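Local coordinates for uncharacterized protein (Bacteroides caccae, PDB 3NO2) that is of unknown function but folds as a six-bladed beta-propeller related to the Mal s 1 allergenic protein-like family, at residues L179-L191 / R201-V215. Sequence-based numbering, arbitrary orientation.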
loop_
_atom_site.group_PDB
_atom_site.type_symbol
_atom_site.label_atom_id
_atom_site.label_comp_id
_atom_site.label_asym_id
_atom_site.label_seq_id
_atom_site.Cartn_x
_atom_site.Cartn_y
_atom_site.Cartn_z
ATOM N N LEU A 179 9.545 -4.730 5.956
ATOM C CA LEU A 179 10.005 -4.408 4.620
ATOM C C LEU A 179 9.465 -3.032 4.271
ATOM O O LEU A 179 8.285 -2.760 4.548
ATOM C CB LEU A 179 9.502 -5.376 3.583
ATOM C CG LEU A 179 9.909 -6.837 3.747
ATOM C CD1 LEU A 179 9.332 -7.707 2.597
ATOM C CD2 LEU A 179 11.420 -6.961 3.729
ATOM N N VAL A 180 10.272 -2.162 3.711
ATOM C CA VAL A 180 9.810 -0.834 3.254
ATOM C C VAL A 180 10.029 -0.734 1.748
ATOM O O VAL A 180 11.156 -0.875 1.244
ATOM C CB VAL A 180 10.510 0.305 3.980
ATOM C CG1 VAL A 180 9.975 1.674 3.515
ATOM C CG2 VAL A 180 10.356 0.143 5.524
ATOM N N ALA A 181 8.921 -0.519 1.025
ATOM C CA ALA A 181 8.912 -0.309 -0.397
ATOM C C ALA A 181 9.467 1.083 -0.694
ATOM O O ALA A 181 8.962 2.067 -0.137
ATOM C CB ALA A 181 7.495 -0.398 -0.940
ATOM N N CYS A 182 10.478 1.185 -1.548
ATOM C CA CYS A 182 11.122 2.502 -1.768
ATOM C C CYS A 182 10.764 3.196 -3.081
ATOM O O CYS A 182 11.448 4.104 -3.520
ATOM C CB CYS A 182 12.626 2.416 -1.518
ATOM S SG CYS A 182 13.063 2.068 0.190
ATOM N N GLY A 183 9.631 2.834 -3.674
ATOM C CA GLY A 183 9.077 3.609 -4.757
ATOM C C GLY A 183 10.022 3.722 -5.941
ATOM O O GLY A 183 10.442 2.727 -6.509
ATOM N N ASP A 184 10.389 4.960 -6.276
ATOM C CA ASP A 184 11.268 5.239 -7.401
ATOM C C ASP A 184 12.715 4.736 -7.231
ATOM O O ASP A 184 13.470 4.700 -8.223
ATOM C CB ASP A 184 11.296 6.743 -7.750
ATOM C CG ASP A 184 9.964 7.265 -8.204
ATOM O OD1 ASP A 184 9.471 6.837 -9.182
ATOM O OD2 ASP A 184 9.306 8.083 -7.485
ATOM N N ALA A 185 13.118 4.313 -6.035
ATOM C CA ALA A 185 14.462 3.742 -5.900
ATOM C C ALA A 185 14.546 2.342 -6.494
ATOM O O ALA A 185 15.627 1.765 -6.501
ATOM C CB ALA A 185 14.911 3.728 -4.453
ATOM N N HIS A 186 13.432 1.783 -6.991
ATOM C CA HIS A 186 13.491 0.476 -7.666
ATOM C C HIS A 186 13.951 -0.615 -6.746
ATOM O O HIS A 186 14.581 -1.581 -7.177
ATOM C CB HIS A 186 14.363 0.499 -8.944
ATOM C CG HIS A 186 14.216 1.744 -9.773
ATOM N ND1 HIS A 186 12.997 2.201 -10.226
ATOM C CD2 HIS A 186 15.128 2.658 -10.186
ATOM C CE1 HIS A 186 13.172 3.319 -10.922
ATOM N NE2 HIS A 186 14.463 3.616 -10.918
ATOM N N CYS A 187 13.659 -0.489 -5.463
ATOM C CA CYS A 187 14.125 -1.425 -4.476
ATOM C C CYS A 187 13.203 -1.427 -3.261
ATOM O O CYS A 187 12.304 -0.588 -3.100
ATOM C CB CYS A 187 15.561 -1.070 -4.006
ATOM S SG CYS A 187 15.686 0.455 -3.045
ATOM N N PHE A 188 13.425 -2.392 -2.395
ATOM C CA PHE A 188 12.899 -2.342 -1.054
ATOM C C PHE A 188 13.961 -2.693 -0.040
ATOM O O PHE A 188 15.021 -3.259 -0.416
ATOM C CB PHE A 188 11.655 -3.229 -0.901
ATOM C CG PHE A 188 11.858 -4.699 -1.105
ATOM C CD1 PHE A 188 12.141 -5.532 -0.028
ATOM C CD2 PHE A 188 11.640 -5.264 -2.340
ATOM C CE1 PHE A 188 12.222 -6.902 -0.213
ATOM C CE2 PHE A 188 11.728 -6.639 -2.513
ATOM C CZ PHE A 188 12.017 -7.429 -1.463
ATOM N N VAL A 189 13.740 -2.358 1.208
ATOM C CA VAL A 189 14.703 -2.666 2.264
ATOM C C VAL A 189 14.013 -3.450 3.371
ATOM O O VAL A 189 12.791 -3.409 3.506
ATOM C CB VAL A 189 15.360 -1.413 2.857
ATOM C CG1 VAL A 189 16.164 -0.673 1.778
ATOM C CG2 VAL A 189 14.280 -0.507 3.505
ATOM N N GLN A 190 14.812 -4.207 4.128
ATOM C CA GLN A 190 14.373 -4.826 5.349
ATOM C C GLN A 190 14.991 -4.059 6.518
ATOM O O GLN A 190 16.228 -3.874 6.521
ATOM C CB GLN A 190 14.790 -6.299 5.345
ATOM C CG GLN A 190 14.364 -7.053 6.592
ATOM C CD GLN A 190 14.704 -8.539 6.526
ATOM O OE1 GLN A 190 14.799 -9.105 5.442
ATOM N NE2 GLN A 190 14.867 -9.173 7.694
ATOM N N LEU A 191 14.154 -3.649 7.456
ATOM C CA LEU A 191 14.570 -2.931 8.660
ATOM C C LEU A 191 14.452 -3.814 9.888
ATOM O O LEU A 191 13.414 -4.428 10.117
ATOM C CB LEU A 191 13.693 -1.711 8.920
ATOM C CG LEU A 191 13.722 -0.627 7.871
ATOM C CD1 LEU A 191 12.875 0.583 8.370
ATOM C CD2 LEU A 191 15.131 -0.212 7.541
ATOM N N ARG A 201 19.030 -4.656 1.448
ATOM C CA ARG A 201 18.403 -3.919 0.336
ATOM C C ARG A 201 18.302 -4.835 -0.869
ATOM O O ARG A 201 19.318 -5.389 -1.365
ATOM C CB ARG A 201 19.155 -2.631 -0.044
ATOM C CG ARG A 201 18.454 -1.784 -1.148
ATOM C CD ARG A 201 19.117 -0.390 -1.391
ATOM N NE ARG A 201 18.631 0.697 -0.511
ATOM C CZ ARG A 201 19.305 1.189 0.529
ATOM N NH1 ARG A 201 20.505 0.713 0.832
ATOM N NH2 ARG A 201 18.791 2.171 1.259
ATOM N N VAL A 202 17.072 -4.956 -1.371
ATOM C CA VAL A 202 16.725 -5.834 -2.438
ATOM C C VAL A 202 16.370 -5.040 -3.665
ATOM O O VAL A 202 15.456 -4.201 -3.651
ATOM C CB VAL A 202 15.535 -6.754 -2.059
ATOM C CG1 VAL A 202 15.193 -7.719 -3.162
ATOM C CG2 VAL A 202 15.848 -7.463 -0.718
ATOM N N ASN A 203 17.100 -5.258 -4.729
ATOM C CA ASN A 203 16.750 -4.648 -5.989
ATOM C C ASN A 203 16.623 -5.684 -7.079
ATOM O O ASN A 203 16.623 -6.898 -6.780
ATOM C CB ASN A 203 17.708 -3.560 -6.330
ATOM C CG ASN A 203 19.115 -4.045 -6.483
ATOM O OD1 ASN A 203 19.344 -5.147 -6.988
ATOM N ND2 ASN A 203 20.067 -3.257 -6.009
ATOM N N ALA A 204 16.471 -5.251 -8.315
ATOM C CA ALA A 204 16.270 -6.211 -9.391
ATOM C C ALA A 204 17.426 -7.203 -9.601
ATOM O O ALA A 204 17.205 -8.308 -10.143
ATOM C CB ALA A 204 15.946 -5.477 -10.700
ATOM N N ASN A 205 18.622 -6.851 -9.184
ATOM C CA ASN A 205 19.741 -7.795 -9.317
ATOM C C ASN A 205 19.619 -8.952 -8.326
ATOM O O ASN A 205 20.309 -9.967 -8.494
ATOM C CB ASN A 205 21.078 -7.090 -9.066
ATOM C CG ASN A 205 21.451 -6.112 -10.163
ATOM O OD1 ASN A 205 21.063 -6.269 -11.326
ATOM N ND2 ASN A 205 22.225 -5.089 -9.792
ATOM N N ASP A 206 18.789 -8.807 -7.286
ATOM C CA ASP A 206 18.603 -9.870 -6.278
ATOM C C ASP A 206 17.436 -10.785 -6.620
ATOM O O ASP A 206 17.180 -11.776 -5.900
ATOM C CB ASP A 206 18.356 -9.259 -4.887
ATOM C CG ASP A 206 19.470 -8.335 -4.456
ATOM O OD1 ASP A 206 20.592 -8.836 -4.238
ATOM O OD2 ASP A 206 19.283 -7.100 -4.368
ATOM N N ILE A 207 16.699 -10.401 -7.662
ATOM C CA ILE A 207 15.449 -11.099 -8.071
ATOM C C ILE A 207 15.655 -11.620 -9.476
ATOM O O ILE A 207 16.377 -11.029 -10.267
ATOM C CB ILE A 207 14.205 -10.145 -8.044
ATOM C CG1 ILE A 207 13.892 -9.735 -6.603
ATOM C CG2 ILE A 207 12.971 -10.845 -8.687
ATOM C CD1 ILE A 207 12.796 -8.592 -6.525
ATOM N N GLU A 208 15.055 -12.756 -9.772
ATOM C CA GLU A 208 15.106 -13.305 -11.104
ATOM C C GLU A 208 13.727 -13.200 -11.731
ATOM O O GLU A 208 12.800 -13.890 -11.309
ATOM C CB GLU A 208 15.544 -14.770 -11.059
ATOM C CG GLU A 208 15.585 -15.379 -12.434
ATOM C CD GLU A 208 15.998 -16.846 -12.451
ATOM O OE1 GLU A 208 17.016 -17.151 -11.795
ATOM O OE2 GLU A 208 15.343 -17.667 -13.163
ATOM N N GLY A 209 13.589 -12.309 -12.708
ATOM C CA GLY A 209 12.441 -12.279 -13.578
ATOM C C GLY A 209 11.654 -11.003 -13.712
ATOM O O GLY A 209 10.576 -10.973 -14.313
ATOM N N VAL A 210 12.155 -9.893 -13.140
ATOM C CA VAL A 210 11.414 -8.638 -13.240
ATOM C C VAL A 210 12.353 -7.419 -13.122
ATOM O O VAL A 210 13.211 -7.377 -12.235
ATOM C CB VAL A 210 10.268 -8.541 -12.206
ATOM C CG1 VAL A 210 10.776 -8.704 -10.792
ATOM C CG2 VAL A 210 9.471 -7.226 -12.314
ATOM N N GLN A 211 12.183 -6.463 -14.009
ATOM C CA GLN A 211 12.763 -5.123 -13.834
ATOM C C GLN A 211 11.783 -4.383 -12.903
ATOM O O GLN A 211 10.584 -4.268 -13.216
ATOM C CB GLN A 211 12.872 -4.374 -15.164
ATOM C CG GLN A 211 13.386 -2.942 -14.956
ATOM C CD GLN A 211 13.506 -2.110 -16.237
ATOM O OE1 GLN A 211 13.484 -2.661 -17.371
ATOM N NE2 GLN A 211 13.660 -0.780 -16.083
ATOM N N LEU A 212 12.289 -3.858 -11.800
ATOM C CA LEU A 212 11.490 -3.074 -10.845
ATOM C C LEU A 212 11.435 -1.627 -11.270
ATOM O O LEU A 212 12.472 -1.003 -11.528
ATOM C CB LEU A 212 12.043 -3.186 -9.446
ATOM C CG LEU A 212 12.038 -4.613 -8.839
ATOM C CD1 LEU A 212 12.761 -4.661 -7.482
ATOM C CD2 LEU A 212 10.598 -5.185 -8.727
ATOM N N PHE A 213 10.203 -1.132 -11.394
ATOM C CA PHE A 213 9.924 0.275 -11.712
ATOM C C PHE A 213 9.671 1.011 -10.389
ATOM O O PHE A 213 10.602 1.129 -9.599
ATOM C CB PHE A 213 8.781 0.322 -12.719
ATOM C CG PHE A 213 9.192 -0.199 -14.072
ATOM C CD1 PHE A 213 9.754 0.670 -14.997
ATOM C CD2 PHE A 213 9.164 -1.517 -14.388
ATOM C CE1 PHE A 213 10.203 0.193 -16.255
ATOM C CE2 PHE A 213 9.602 -1.968 -15.626
ATOM C CZ PHE A 213 10.106 -1.132 -16.530
ATOM N N PHE A 214 8.435 1.435 -10.098
ATOM C CA PHE A 214 8.153 2.037 -8.789
ATOM C C PHE A 214 7.714 0.900 -7.899
ATOM O O PHE A 214 6.676 0.271 -8.143
ATOM C CB PHE A 214 7.043 3.087 -8.954
ATOM C CG PHE A 214 6.618 3.778 -7.686
ATOM C CD1 PHE A 214 5.808 3.130 -6.779
ATOM C CD2 PHE A 214 7.036 5.073 -7.423
ATOM C CE1 PHE A 214 5.431 3.763 -5.613
ATOM C CE2 PHE A 214 6.638 5.714 -6.278
ATOM C CZ PHE A 214 5.861 5.087 -5.359
ATOM N N VAL A 215 8.476 0.628 -6.862
ATOM C CA VAL A 215 8.188 -0.477 -5.932
ATOM C C VAL A 215 7.120 0.046 -4.967
ATOM O O VAL A 215 7.400 0.875 -4.083
ATOM C CB VAL A 215 9.407 -1.033 -5.228
ATOM C CG1 VAL A 215 9.011 -2.118 -4.215
ATOM C CG2 VAL A 215 10.402 -1.556 -6.252
HETATM O O HOH W 1 16.131 -2.558 -9.214
#
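The Phe214 ring lies with one face against Gly183, whose CA stands 3.5 Å from the ring centroid and 7° off the normal, a CH-pi contact. At the ring edge, Asp184 OD1 approaches Phe214 CD2 in plane, with carboxylate and ring nearly perpendicular; that carboxylate is hydrogen-bonded to His234 and Thr166. The Phe188 ring takes Val202 CB over one face, offset toward the rim, and Val202 CG1 reaches Phe188 CZ at 3.6 Å. With chi1 at 63°, Phe188 CG lies between the backbone N and the carbonyl carbon, which brings the ring alongside Val202. On the opposite face of the sheet from Phe188 and Val202, Val189 CG1 covers one face of the Arg201 guanidinium, 3.6 Å from Arg201 NE, while Cys187 SG lies at the guanidinium edge. Gly183, Asp184 and Arg201 each have a second conformer, so their contacts hold for the one described. One face of the His186 imidazole has Asp184 O above its centre; in the ring plane, His186 ND1 donates a nearly straight bond (173°) to Phe213 O at 2.7 Å, although it arrives above the carbonyl plane.

Backbone pairing follows two routes. Phe188 and Val202 exchange two bonds, the shorter from Val202 N to Phe188 O at 2.8 Å, within the outer hairpin of strands 187-191 and 198-203. Gly183 and Val215 form a single antiparallel bridge from the 182-186 turns to the next blade's first strand. Val215 CG2 packs 3.5 Å from Cys187 N, and a water links His186 O to Ala204 N.

Toward that blade, Gly183 O, gripped from opposite faces by Val215 N and His186 N, and the Phe213 O bond, which implies a proton on His186 ND1, hold the turns against strand 214-220.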